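Long-range contacts in heterodimeric restriction endonuclease R.BspD6I small subunit (Bacillus sp., PDB 2P14), which serves as the catalytic subunit that joins a site-specific nickase to form a type IIS restriction endonuclease, and probably contributes DNA-cleaving endonuclease activity to the complex: residues L5-E9 / F138-T143; I162-R166 / W177-I181; L94-K98 / E126-V130; I78-L83 / K111-F117. One frame throughout, in Å; residues are numbered along the deposited sequence.

Contact 1: residues L5-E9 / F138-T143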
loop_
_atom_site.group_PDB
_atom_site.type_symbol
_atom_site.label_atom_id
_atom_site.label_comp_id
_atom_site.label_asym_id
_atom_site.label_seq_id
_atom_site.Cartn_x
_atom_site.Cartn_y
_atom_site.Cartn_z
ATOM N N LEU A 5 13.167 -2.852 -5.696
ATOM C CA LEU A 5 12.164 -2.688 -6.749
ATOM C C LEU A 5 12.225 -3.802 -7.781
ATOM O O LEU A 5 11.184 -4.343 -8.184
ATOM C CB LEU A 5 12.254 -1.295 -7.406
ATOM C CG LEU A 5 12.096 -0.120 -6.438
ATOM C CD1 LEU A 5 12.121 1.197 -7.218
ATOM C CD2 LEU A 5 10.801 -0.235 -5.608
ATOM N N ASP A 6 13.445 -4.157 -8.207
ATOM C CA ASP A 6 13.633 -5.245 -9.185
ATOM C C ASP A 6 13.168 -6.579 -8.613
ATOM O O ASP A 6 12.723 -7.447 -9.365
ATOM C CB ASP A 6 15.109 -5.369 -9.617
ATOM C CG ASP A 6 15.613 -4.165 -10.392
ATOM O OD1 ASP A 6 14.793 -3.402 -10.938
ATOM O OD2 ASP A 6 16.859 -4.004 -10.436
ATOM N N PHE A 7 13.296 -6.752 -7.294
ATOM C CA PHE A 7 12.893 -8.035 -6.687
ATOM C C PHE A 7 11.393 -8.310 -6.849
ATOM O O PHE A 7 10.959 -9.463 -6.852
ATOM C CB PHE A 7 13.337 -8.182 -5.224
ATOM C CG PHE A 7 13.070 -9.565 -4.652
ATOM C CD1 PHE A 7 13.922 -10.624 -4.931
ATOM C CD2 PHE A 7 11.973 -9.771 -3.822
ATOM C CE1 PHE A 7 13.668 -11.910 -4.408
ATOM C CE2 PHE A 7 11.700 -11.051 -3.302
ATOM C CZ PHE A 7 12.543 -12.109 -3.587
ATOM N N TYR A 8 10.577 -7.277 -6.998
ATOM C CA TYR A 8 9.157 -7.537 -7.296
ATOM C C TYR A 8 8.952 -8.470 -8.478
ATOM O O TYR A 8 7.964 -9.198 -8.522
ATOM C CB TYR A 8 8.388 -6.235 -7.559
ATOM C CG TYR A 8 7.972 -5.491 -6.312
ATOM C CD1 TYR A 8 8.475 -4.202 -6.038
ATOM C CD2 TYR A 8 7.065 -6.058 -5.408
ATOM C CE1 TYR A 8 8.072 -3.482 -4.920
ATOM C CE2 TYR A 8 6.680 -5.343 -4.255
ATOM C CZ TYR A 8 7.181 -4.067 -4.030
ATOM O OH TYR A 8 6.772 -3.376 -2.934
ATOM N N GLU A 9 9.904 -8.488 -9.416
ATOM C CA GLU A 9 9.757 -9.327 -10.612
ATOM C C GLU A 9 10.175 -10.778 -10.332
ATOM O O GLU A 9 10.018 -11.648 -11.207
ATOM C CB GLU A 9 10.538 -8.722 -11.803
ATOM C CG GLU A 9 10.216 -7.238 -12.047
ATOM C CD GLU A 9 8.711 -6.952 -12.053
ATOM O OE1 GLU A 9 7.927 -7.836 -12.473
ATOM O OE2 GLU A 9 8.297 -5.850 -11.592
ATOM N N PHE A 138 3.747 2.004 -8.045
ATOM C CA PHE A 138 4.484 2.168 -6.805
ATOM C C PHE A 138 5.986 2.290 -7.085
ATOM O O PHE A 138 6.673 3.120 -6.457
ATOM C CB PHE A 138 4.177 0.960 -5.911
ATOM C CG PHE A 138 4.838 1.010 -4.566
ATOM C CD1 PHE A 138 4.622 2.097 -3.712
ATOM C CD2 PHE A 138 5.663 -0.048 -4.139
ATOM C CE1 PHE A 138 5.225 2.139 -2.428
ATOM C CE2 PHE A 138 6.256 -0.020 -2.887
ATOM C CZ PHE A 138 6.054 1.062 -2.044
ATOM N N LYS A 139 6.494 1.474 -8.014
ATOM C CA LYS A 139 7.919 1.590 -8.367
ATOM C C LYS A 139 8.209 2.976 -8.915
ATOM O O LYS A 139 9.222 3.595 -8.555
ATOM C CB LYS A 139 8.320 0.597 -9.436
ATOM C CG LYS A 139 8.329 -0.844 -9.063
ATOM C CD LYS A 139 8.870 -1.525 -10.298
ATOM C CE LYS A 139 8.982 -2.984 -10.142
ATOM N NZ LYS A 139 9.612 -3.574 -11.373
ATOM N N LYS A 140 7.337 3.464 -9.801
ATOM C CA LYS A 140 7.494 4.819 -10.357
ATOM C C LYS A 140 7.527 5.857 -9.238
ATOM O O LYS A 140 8.430 6.694 -9.208
ATOM C CB LYS A 140 6.411 5.157 -11.391
ATOM C CG LYS A 140 6.763 4.773 -12.789
ATOM C CD LYS A 140 5.991 5.642 -13.783
ATOM C CE LYS A 140 6.698 5.767 -15.142
ATOM N NZ LYS A 140 6.243 4.701 -16.083
ATOM N N LEU A 141 6.595 5.766 -8.285
ATOM C CA LEU A 141 6.527 6.662 -7.148
ATOM C C LEU A 141 7.812 6.650 -6.321
ATOM O O LEU A 141 8.339 7.707 -5.975
ATOM C CB LEU A 141 5.314 6.353 -6.266
ATOM C CG LEU A 141 5.187 7.153 -4.967
ATOM C CD1 LEU A 141 5.172 8.673 -5.240
ATOM C CD2 LEU A 141 3.940 6.721 -4.218
ATOM N N VAL A 142 8.321 5.466 -6.023
ATOM C CA VAL A 142 9.545 5.365 -5.212
ATOM C C VAL A 142 10.730 5.985 -5.972
ATOM O O VAL A 142 11.526 6.714 -5.366
ATOM C CB VAL A 142 9.840 3.870 -4.806
ATOM C CG1 VAL A 142 11.202 3.757 -4.056
ATOM C CG2 VAL A 142 8.722 3.325 -3.914
ATOM N N THR A 143 10.832 5.692 -7.271
ATOM C CA THR A 143 11.946 6.173 -8.104
ATOM C C THR A 143 11.890 7.683 -8.273
ATOM O O THR A 143 12.938 8.359 -8.286
ATOM C CB THR A 143 11.988 5.492 -9.490
ATOM O OG1 THR A 143 11.936 4.075 -9.325
ATOM C CG2 THR A 143 13.300 5.859 -10.233
HETATM O O HOH W 1 12.425 -3.037 -11.800
#
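Leu5, Tyr8 and Glu9, on and just beyond the N-terminal helix that begins at residue 2, pack against Lys139 and its neighbours on helix 135-146, a partly buried contact that ties the N-terminus of the chain to a helix far along the sequence. Its polar half is a salt bridge: Lys139 NZ donates to Glu9 OE2 over 2.6 Å, meeting that oxygen on its anti side, 17° out of the carboxylate plane. Lys139 spans the distance with a chain extended beyond CG, its CE passing 3.2 Å from Leu5 O, while Glu9 bends at chi2 (-48°) to come to it. A water accepts from Lys139 NZ at 2.9 Å and donates to Asp6 OD1, which also bonds to Gln2. A methionine in place of Lys139 would probably leave the Glu9 carboxylate without its positive mate and break the water bridge to Asp6. The family match to AlwI places the chain in the PD-(D/E)XK clan, consistent with helices packed on a mixed sheet; here Tyr8 and Phe138 both reach Leu109 of strand 104-110. The Tyr8 side chain crosses Phe138 at about a right angle and brings its OH to the ring edge, 3.4 Å from Phe138 CE2; the hydroxyl has its hydrogen bond with Thr25 of helix 17-32. Val142 CG2 lies over one face of the Phe138 ring. Further along, Leu5 CD1 sits 4.2 Å from Val142 CG1 and 3.6 Å from Thr143 OG1, a hydroxyl that donates back to Lys139 O from above the carbonyl plane.

Contact 2: residues I162-R166 / W177-I181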
loop_
_atom_site.group_PDB
_atom_site.type_symbol
_atom_site.label_atom_id
_atom_site.label_comp_id
_atom_site.label_asym_id
_atom_site.label_seq_id
_atom_site.Cartn_x
_atom_site.Cartn_y
_atom_site.Cartn_z
ATOM N N ILE A 162 -2.615 12.228 -0.840
ATOM C CA ILE A 162 -3.866 13.017 -0.830
ATOM C C ILE A 162 -4.253 13.391 -2.271
ATOM O O ILE A 162 -5.426 13.288 -2.640
ATOM C CB ILE A 162 -3.741 14.257 0.075
ATOM C CG1 ILE A 162 -3.615 13.786 1.535
ATOM C CG2 ILE A 162 -4.924 15.229 -0.153
ATOM C CD1 ILE A 162 -3.260 14.911 2.512
ATOM N N LYS A 163 -3.268 13.793 -3.072
ATOM C CA LYS A 163 -3.520 14.070 -4.483
ATOM C C LYS A 163 -4.112 12.837 -5.187
ATOM O O LYS A 163 -5.113 12.948 -5.894
ATOM C CB LYS A 163 -2.231 14.497 -5.178
ATOM C CG LYS A 163 -2.379 14.864 -6.636
ATOM C CD LYS A 163 -0.997 15.172 -7.221
ATOM C CE LYS A 163 0.013 14.045 -6.963
ATOM N NZ LYS A 163 1.344 14.353 -7.569
ATOM N N LEU A 164 -3.488 11.671 -4.988
ATOM C CA LEU A 164 -3.894 10.447 -5.671
ATOM C C LEU A 164 -5.244 9.913 -5.185
ATOM O O LEU A 164 -5.970 9.282 -5.955
ATOM C CB LEU A 164 -2.843 9.365 -5.467
ATOM C CG LEU A 164 -1.510 9.675 -6.114
ATOM C CD1 LEU A 164 -0.499 8.562 -5.734
ATOM C CD2 LEU A 164 -1.607 9.826 -7.641
ATOM N N LEU A 165 -5.567 10.230 -3.928
ATOM C CA LEU A 165 -6.846 9.857 -3.323
ATOM C C LEU A 165 -8.053 10.378 -4.100
ATOM O O LEU A 165 -9.095 9.702 -4.151
ATOM C CB LEU A 165 -6.908 10.335 -1.864
ATOM C CG LEU A 165 -8.192 10.033 -1.076
ATOM C CD1 LEU A 165 -8.438 8.510 -0.875
ATOM C CD2 LEU A 165 -8.135 10.770 0.279
ATOM N N ARG A 166 -7.908 11.563 -4.702
ATOM C CA ARG A 166 -9.030 12.197 -5.388
ATOM C C ARG A 166 -10.335 12.157 -4.573
ATOM O O ARG A 166 -11.363 11.614 -5.021
ATOM C CB ARG A 166 -9.244 11.566 -6.769
ATOM C CG ARG A 166 -8.100 11.844 -7.789
ATOM C CD ARG A 166 -7.910 13.338 -8.077
ATOM N NE ARG A 166 -9.137 13.962 -8.591
ATOM C CZ ARG A 166 -9.518 13.983 -9.876
ATOM N NH1 ARG A 166 -8.801 13.398 -10.818
ATOM N NH2 ARG A 166 -10.663 14.566 -10.220
ATOM N N TRP A 177 -10.956 7.780 -11.553
ATOM C CA TRP A 177 -9.981 7.803 -10.496
ATOM C C TRP A 177 -8.772 6.979 -10.882
ATOM O O TRP A 177 -7.614 7.432 -10.733
ATOM C CB TRP A 177 -10.616 7.193 -9.228
ATOM C CG TRP A 177 -9.751 7.179 -7.983
ATOM C CD1 TRP A 177 -8.705 8.032 -7.675
ATOM C CD2 TRP A 177 -9.899 6.306 -6.867
ATOM N NE1 TRP A 177 -8.217 7.744 -6.424
ATOM C CE2 TRP A 177 -8.931 6.684 -5.908
ATOM C CE3 TRP A 177 -10.770 5.226 -6.578
ATOM C CZ2 TRP A 177 -8.804 6.033 -4.670
ATOM C CZ3 TRP A 177 -10.644 4.584 -5.352
ATOM C CH2 TRP A 177 -9.672 4.980 -4.422
ATOM N N LEU A 178 -9.008 5.738 -11.315
ATOM C CA LEU A 178 -7.876 4.892 -11.649
ATOM C C LEU A 178 -7.083 5.456 -12.849
ATOM O O LEU A 178 -5.846 5.345 -12.911
ATOM C CB LEU A 178 -8.304 3.452 -11.907
ATOM C CG LEU A 178 -8.916 2.659 -10.745
ATOM C CD1 LEU A 178 -9.179 1.189 -11.190
ATOM C CD2 LEU A 178 -8.051 2.737 -9.444
ATOM N N THR A 179 -7.790 6.059 -13.803
ATOM C CA THR A 179 -7.121 6.758 -14.908
ATOM C C THR A 179 -6.215 7.879 -14.412
ATOM O O THR A 179 -5.083 8.015 -14.855
ATOM C CB THR A 179 -8.147 7.309 -15.912
ATOM O OG1 THR A 179 -8.921 6.200 -16.424
ATOM C CG2 THR A 179 -7.439 8.049 -17.079
ATOM N N PHE A 180 -6.694 8.620 -13.425
ATOM C CA PHE A 180 -5.898 9.718 -12.896
ATOM C C PHE A 180 -4.608 9.214 -12.264
ATOM O O PHE A 180 -3.536 9.805 -12.421
ATOM C CB PHE A 180 -6.707 10.518 -11.875
ATOM C CG PHE A 180 -5.920 11.590 -11.214
ATOM C CD1 PHE A 180 -5.781 12.834 -11.833
ATOM C CD2 PHE A 180 -5.303 11.373 -9.967
ATOM C CE1 PHE A 180 -5.024 13.827 -11.244
ATOM C CE2 PHE A 180 -4.566 12.375 -9.366
ATOM C CZ PHE A 180 -4.428 13.608 -10.001
ATOM N N ILE A 181 -4.712 8.126 -11.505
ATOM C CA ILE A 181 -3.522 7.588 -10.844
ATOM C C ILE A 181 -2.486 7.138 -11.856
ATOM O O ILE A 181 -1.295 7.507 -11.769
ATOM C CB ILE A 181 -3.929 6.454 -9.893
ATOM C CG1 ILE A 181 -4.799 7.008 -8.776
ATOM C CG2 ILE A 181 -2.688 5.782 -9.293
ATOM C CD1 ILE A 181 -5.382 5.929 -7.833
#
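Trp177 and Leu164 form the tight side of this contact between the last turn of helix 154-165 and helix 174-184, the two final helices of the chain. Trp177 NE1 donates to Leu164 O at 2.8 Å (N-H...O angle 153°), and the bond lies both in the indole plane and in the carbonyl plane. The indole gets there with CG anti to the backbone N (chi1 -178°). Leu165 O is also near, 3.1 Å from Trp177 NE1, but the angle is poor; that carbonyl accepts instead from Lys125. In the same part of the contact, Leu164 CD2 meets Ile181 CG1 at 4.4 Å. A phenylalanine at Trp177 would probably leave Leu164 O without its donor and open a gap beside the helix end. The more exposed side belongs to Arg166, which leaves the helix with positive phi. Its chain, bent at chi2 and chi3, lays CD over the Phe180 face, 3.8 Å from the ring centroid, as a CH-pi contact. Arg166 CZ follows at 4.6 Å from the same centroid in a cation-pi pair; the guanidinium plane stands 79° to the ring, so an edge of the group, with NH1, is turned to the face. Arg166 NH2 forms a salt bridge with Asp168. Behind the tight side, Leu164, Trp177 and Ile181 rest on Ile131, Pro132 and Leu133 of strand 130-134, and Trp177 also reaches Ile121 of helix 115-121.

Contact 3: residues L94-K98 / E126-V130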
loop_
_atom_site.group_PDB
_atom_site.type_symbol
_atom_site.label_atom_id
_atom_site.label_comp_id
_atom_site.label_asym_id
_atom_site.label_seq_id
_atom_site.Cartn_x
_atom_site.Cartn_y
_atom_site.Cartn_z
ATOM N N LEU A 94 -8.491 -0.103 8.420
ATOM C CA LEU A 94 -8.366 1.346 8.473
ATOM C C LEU A 94 -9.342 1.940 9.478
ATOM O O LEU A 94 -8.972 2.842 10.213
ATOM C CB LEU A 94 -8.570 1.954 7.085
ATOM C CG LEU A 94 -8.296 3.481 6.973
ATOM C CD1 LEU A 94 -6.939 3.896 7.504
ATOM C CD2 LEU A 94 -8.403 3.869 5.532
ATOM N N GLN A 95 -10.574 1.451 9.451
ATOM C CA GLN A 95 -11.592 1.931 10.398
ATOM C C GLN A 95 -11.095 1.746 11.815
ATOM O O GLN A 95 -11.170 2.648 12.659
ATOM C CB GLN A 95 -12.894 1.146 10.223
ATOM C CG GLN A 95 -13.712 1.517 9.019
ATOM C CD GLN A 95 -14.946 0.630 8.865
ATOM O OE1 GLN A 95 -14.983 -0.512 9.342
ATOM N NE2 GLN A 95 -15.945 1.144 8.165
ATOM N N GLU A 96 -10.558 0.565 12.082
ATOM C CA GLU A 96 -10.053 0.275 13.417
ATOM C C GLU A 96 -8.929 1.210 13.828
ATOM O O GLU A 96 -8.903 1.742 14.944
ATOM C CB GLU A 96 -9.619 -1.186 13.490
ATOM C CG GLU A 96 -10.827 -2.113 13.526
ATOM C CD GLU A 96 -11.601 -2.048 14.848
ATOM O OE1 GLU A 96 -10.991 -1.742 15.897
ATOM O OE2 GLU A 96 -12.824 -2.331 14.827
ATOM N N TYR A 97 -7.971 1.409 12.921
ATOM C CA TYR A 97 -6.856 2.276 13.250
ATOM C C TYR A 97 -7.346 3.699 13.481
ATOM O O TYR A 97 -6.828 4.403 14.371
ATOM C CB TYR A 97 -5.803 2.264 12.125
ATOM C CG TYR A 97 -4.549 3.010 12.516
ATOM C CD1 TYR A 97 -3.538 2.385 13.248
ATOM C CD2 TYR A 97 -4.396 4.370 12.197
ATOM C CE1 TYR A 97 -2.387 3.070 13.625
ATOM C CE2 TYR A 97 -3.274 5.071 12.558
ATOM C CZ TYR A 97 -2.263 4.430 13.276
ATOM O OH TYR A 97 -1.131 5.121 13.652
ATOM N N LYS A 98 -8.287 4.141 12.646
ATOM C CA LYS A 98 -8.773 5.538 12.722
ATOM C C LYS A 98 -9.493 5.828 14.039
ATOM O O LYS A 98 -9.646 6.995 14.404
ATOM C CB LYS A 98 -9.655 5.879 11.533
ATOM C CG LYS A 98 -8.923 5.960 10.203
ATOM C CD LYS A 98 -7.954 7.105 10.136
ATOM C CE LYS A 98 -8.633 8.484 10.134
ATOM N NZ LYS A 98 -9.317 8.839 8.858
ATOM N N GLU A 126 -13.313 10.360 3.061
ATOM C CA GLU A 126 -13.076 11.213 4.213
ATOM C C GLU A 126 -12.625 10.399 5.410
ATOM O O GLU A 126 -11.548 10.645 5.939
ATOM C CB GLU A 126 -14.342 12.004 4.552
ATOM C CG GLU A 126 -14.788 12.931 3.439
ATOM C CD GLU A 126 -13.759 13.990 3.099
ATOM O OE1 GLU A 126 -13.357 14.747 4.017
ATOM O OE2 GLU A 126 -13.360 14.079 1.907
ATOM N N SER A 127 -13.417 9.408 5.814
ATOM C CA SER A 127 -13.103 8.658 7.020
ATOM C C SER A 127 -12.250 7.408 6.766
ATOM O O SER A 127 -11.538 6.970 7.664
ATOM C CB SER A 127 -14.382 8.285 7.777
ATOM O OG SER A 127 -15.162 7.377 7.033
ATOM N N GLU A 128 -12.298 6.891 5.538
ATOM C CA GLU A 128 -11.621 5.641 5.201
ATOM C C GLU A 128 -10.823 5.807 3.885
ATOM O O GLU A 128 -11.104 5.130 2.922
ATOM C CB GLU A 128 -12.647 4.480 5.137
ATOM C CG GLU A 128 -13.437 4.287 6.484
ATOM C CD GLU A 128 -14.853 3.723 6.341
ATOM O OE1 GLU A 128 -15.243 3.192 5.274
ATOM O OE2 GLU A 128 -15.624 3.775 7.332
ATOM N N PRO A 129 -9.813 6.720 3.855
ATOM C CA PRO A 129 -9.093 6.962 2.607
ATOM C C PRO A 129 -8.109 5.852 2.231
ATOM O O PRO A 129 -7.135 5.601 2.975
ATOM C CB PRO A 129 -8.351 8.281 2.875
ATOM C CG PRO A 129 -8.126 8.282 4.361
ATOM C CD PRO A 129 -9.310 7.586 4.946
ATOM N N VAL A 130 -8.370 5.246 1.069
ATOM C CA VAL A 130 -7.551 4.159 0.561
ATOM C C VAL A 130 -7.036 4.557 -0.820
ATOM O O VAL A 130 -7.826 4.937 -1.714
ATOM C CB VAL A 130 -8.334 2.830 0.480
ATOM C CG1 VAL A 130 -7.391 1.726 -0.024
ATOM C CG2 VAL A 130 -8.926 2.434 1.865
#
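Leu94, Gln95 and Lys98, on the last turns of helix 80-98, hold the loop that enters strand 130-134. That helix is the connection of a beta-alpha-beta crossover between the parallel strands 69-75 and 104-110, and the loop leads into the next parallel strand, at the sheet's edge. The apolar share falls to Leu94, whose CD2 sits 3.9 Å from Pro129 CD and 4.0 Å from Val130 CG2, also touching the backbone there at 3.3 Å from Pro129 O. Leu94 rests on Thr106 as well, and Pro129 makes backbone hydrogen bonds with that same residue, so side chain and loop converge on strand 104-110. Among the polar contacts, Lys98 curls, bent at chi2, chi3 and chi4, and its NZ donates to Ser127 O at 3.1 Å from well above the carbonyl plane. The second polar contact joins two side chains: Gln95, extended beyond CG, crosses Glu128 with amide and carboxylate planes 79° apart. Gln95 NE2 donates to Glu128 OE2 at 2.8 Å along a nearly straight line (173°), within the amide plane but from above the carboxylate, 63° out of its plane.

Contact 4: residues I78-L83 / K111-F117; sequences IGEKQL and KSIDLSF
Lys111 begins the second segment by laying its CE 4.1 Å from Ile78 CG2, while its ammonium runs on to a salt bridge with Glu12. At Ser112 the backbone takes over: Gln82 NE2 donates to Ser112 O at 2.9 Å, nearly along the C=O axis, and gives a further hydrogen bond to Thr77 O. Past Ile113, which faces strands 104-110 and 130-134 and helix 174-184, Asp114 N donates to Gln82 OE1 at 2.9 Å in an almost straight bond (173°). One amide thus grips the chain at two points; Gln82 reaches it with CG anti to the backbone N (chi1 -175°) and an extended chain beyond. Asp114 is the N-cap of helix 115-121: its OD2 accepts from Phe117 N at 3.0 Å, and its CG lies 3.2 Å from Gly79 O. Ser116 gives its CB to Leu83 CD2 at 3.9 Å. Phe117 closes the segment, with Gln82 CG over one face of its ring, Leu83 CA at the edge, and Gln82 OE1 3.4 Å from Phe117 CD2. The starts of helices 80-98 and 115-121, which follow the neighbouring parallel strands 69-75 and 104-110, are joined in this way. Because NE2 meets carbonyls and OE1 meets an N-H, the Gln82 amide is fixed in rotation: a flip would set its oxygen against Ser112 O and its nitrogen against Asp114 N.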
loop_
_atom_site.group_PDB
_atom_site.type_symbol
_atom_site.label_atom_id
_atom_site.label_comp_id
_atom_site.label_asym_id
_atom_site.label_seq_id
_atom_site.Cartn_x
_atom_site.Cartn_y
_atom_site.Cartn_z
ATOM N N ILE A 78 -6.105 -10.800 -8.214
ATOM C CA ILE A 78 -6.619 -9.908 -9.250
ATOM C C ILE A 78 -8.080 -10.217 -9.580
ATOM O O ILE A 78 -8.594 -11.270 -9.225
ATOM C CB ILE A 78 -5.763 -9.962 -10.551
ATOM C CG1 ILE A 78 -5.805 -11.367 -11.193
ATOM C CG2 ILE A 78 -4.331 -9.435 -10.278
ATOM C CD1 ILE A 78 -5.344 -11.387 -12.656
ATOM N N GLY A 79 -8.728 -9.287 -10.265
ATOM C CA GLY A 79 -10.116 -9.483 -10.689
ATOM C C GLY A 79 -11.108 -9.330 -9.542
ATOM O O GLY A 79 -10.796 -8.714 -8.517
ATOM N N GLU A 80 -12.322 -9.853 -9.728
ATOM C CA GLU A 80 -13.339 -9.747 -8.675
ATOM C C GLU A 80 -12.945 -10.416 -7.357
ATOM O O GLU A 80 -13.437 -10.000 -6.313
ATOM C CB GLU A 80 -14.705 -10.252 -9.154
ATOM C CG GLU A 80 -15.726 -9.142 -9.503
ATOM C CD GLU A 80 -16.863 -9.034 -8.489
ATOM O OE1 GLU A 80 -17.573 -10.049 -8.275
ATOM O OE2 GLU A 80 -17.058 -7.937 -7.910
ATOM N N LYS A 81 -12.054 -11.407 -7.395
ATOM C CA LYS A 81 -11.534 -12.009 -6.165
ATOM C C LYS A 81 -10.761 -10.981 -5.325
ATOM O O LYS A 81 -10.637 -11.140 -4.108
ATOM C CB LYS A 81 -10.670 -13.231 -6.444
ATOM C CG LYS A 81 -11.459 -14.449 -6.927
ATOM C CD LYS A 81 -10.556 -15.346 -7.761
ATOM C CE LYS A 81 -9.796 -16.328 -6.915
ATOM N NZ LYS A 81 -10.645 -17.507 -6.562
ATOM N N GLN A 82 -10.244 -9.931 -5.956
ATOM C CA GLN A 82 -9.591 -8.888 -5.175
ATOM C C GLN A 82 -10.598 -8.202 -4.238
ATOM O O GLN A 82 -10.310 -7.983 -3.055
ATOM C CB GLN A 82 -8.913 -7.892 -6.113
ATOM C CG GLN A 82 -8.100 -6.831 -5.419
ATOM C CD GLN A 82 -7.478 -5.934 -6.433
ATOM O OE1 GLN A 82 -8.056 -4.934 -6.820
ATOM N NE2 GLN A 82 -6.277 -6.269 -6.851
ATOM N N LEU A 83 -11.776 -7.868 -4.774
ATOM C CA LEU A 83 -12.856 -7.383 -3.940
ATOM C C LEU A 83 -13.284 -8.383 -2.866
ATOM O O LEU A 83 -13.319 -8.050 -1.675
ATOM C CB LEU A 83 -14.065 -6.945 -4.774
ATOM C CG LEU A 83 -15.271 -6.560 -3.911
ATOM C CD1 LEU A 83 -15.020 -5.342 -3.065
ATOM C CD2 LEU A 83 -16.479 -6.343 -4.815
ATOM N N LYS A 111 -1.084 -6.214 -8.197
ATOM C CA LYS A 111 -0.534 -6.296 -9.576
ATOM C C LYS A 111 -1.364 -5.466 -10.542
ATOM O O LYS A 111 -0.855 -4.816 -11.462
ATOM C CB LYS A 111 -0.514 -7.747 -10.065
ATOM C CG LYS A 111 0.492 -8.603 -9.315
ATOM C CD LYS A 111 0.794 -9.876 -10.091
ATOM C CE LYS A 111 -0.432 -10.748 -10.273
ATOM N NZ LYS A 111 -0.077 -11.996 -11.016
ATOM N N SER A 112 -2.671 -5.499 -10.298
ATOM C CA SER A 112 -3.612 -4.715 -11.075
ATOM C C SER A 112 -4.775 -4.428 -10.156
ATOM O O SER A 112 -5.079 -5.220 -9.266
ATOM C CB SER A 112 -4.063 -5.485 -12.311
ATOM O OG SER A 112 -4.589 -6.737 -11.932
ATOM N N ILE A 113 -5.410 -3.267 -10.359
ATOM C CA ILE A 113 -6.487 -2.837 -9.453
ATOM C C ILE A 113 -7.830 -3.122 -10.108
ATOM O O ILE A 113 -8.107 -2.621 -11.217
ATOM C CB ILE A 113 -6.373 -1.321 -9.097
ATOM C CG1 ILE A 113 -4.980 -1.010 -8.537
ATOM C CG2 ILE A 113 -7.508 -0.920 -8.115
ATOM C CD1 ILE A 113 -4.612 -1.859 -7.304
ATOM N N ASP A 114 -8.647 -3.933 -9.443
ATOM C CA ASP A 114 -9.951 -4.307 -9.993
ATOM C C ASP A 114 -10.942 -3.155 -9.784
ATOM O O ASP A 114 -10.957 -2.517 -8.732
ATOM C CB ASP A 114 -10.422 -5.587 -9.316
ATOM C CG ASP A 114 -11.840 -5.943 -9.666
ATOM O OD1 ASP A 114 -12.040 -6.426 -10.790
ATOM O OD2 ASP A 114 -12.727 -5.727 -8.810
ATOM N N LEU A 115 -11.781 -2.901 -10.791
ATOM C CA LEU A 115 -12.721 -1.788 -10.712
ATOM C C LEU A 115 -13.757 -1.964 -9.584
ATOM O O LEU A 115 -14.080 -1.009 -8.903
ATOM C CB LEU A 115 -13.390 -1.608 -12.064
ATOM C CG LEU A 115 -13.858 -0.226 -12.462
ATOM C CD1 LEU A 115 -12.728 0.811 -12.475
ATOM C CD2 LEU A 115 -14.476 -0.392 -13.853
ATOM N N SER A 116 -14.263 -3.185 -9.355
ATOM C CA SER A 116 -15.203 -3.395 -8.257
ATOM C C SER A 116 -14.549 -3.143 -6.900
ATOM O O SER A 116 -15.163 -2.588 -6.014
ATOM C CB SER A 116 -15.814 -4.793 -8.296
ATOM O OG SER A 116 -16.483 -4.991 -9.518
ATOM N N PHE A 117 -13.293 -3.559 -6.756
ATOM C CA PHE A 117 -12.520 -3.236 -5.555
ATOM C C PHE A 117 -12.369 -1.706 -5.396
ATOM O O PHE A 117 -12.559 -1.181 -4.317
ATOM C CB PHE A 117 -11.144 -3.892 -5.631
ATOM C CG PHE A 117 -10.236 -3.573 -4.458
ATOM C CD1 PHE A 117 -10.406 -4.187 -3.214
ATOM C CD2 PHE A 117 -9.220 -2.624 -4.611
ATOM C CE1 PHE A 117 -9.556 -3.883 -2.154
ATOM C CE2 PHE A 117 -8.382 -2.310 -3.562
ATOM C CZ PHE A 117 -8.539 -2.951 -2.333
HETATM O O HOH W 2 -7.307 -6.899 -10.566
#

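Contacts 3 and 4 hold the two ends of helix 80-98, their centres about 20 Å apart, and interlock along the chain because their segments alternate. Contact 2 bridges them through helices 154-165 and 174-184: Trp177 CH2 packs 3.3 Å from Val130 O of contact 3, and Leu178 CD1 lies 3.8 Å from Leu115 CD1 of contact 4. Contact 1 stands apart, about 26 Å from contact 3 between centres and across the chain's centre from it; along the chain, contacts 3 and 4 are nested between its two segments. It comes within about 5 Å of contact 2 at the nearest atoms without touching. No metal or DNA takes part in any of the four, which join helices and loops around the nuclease sheet.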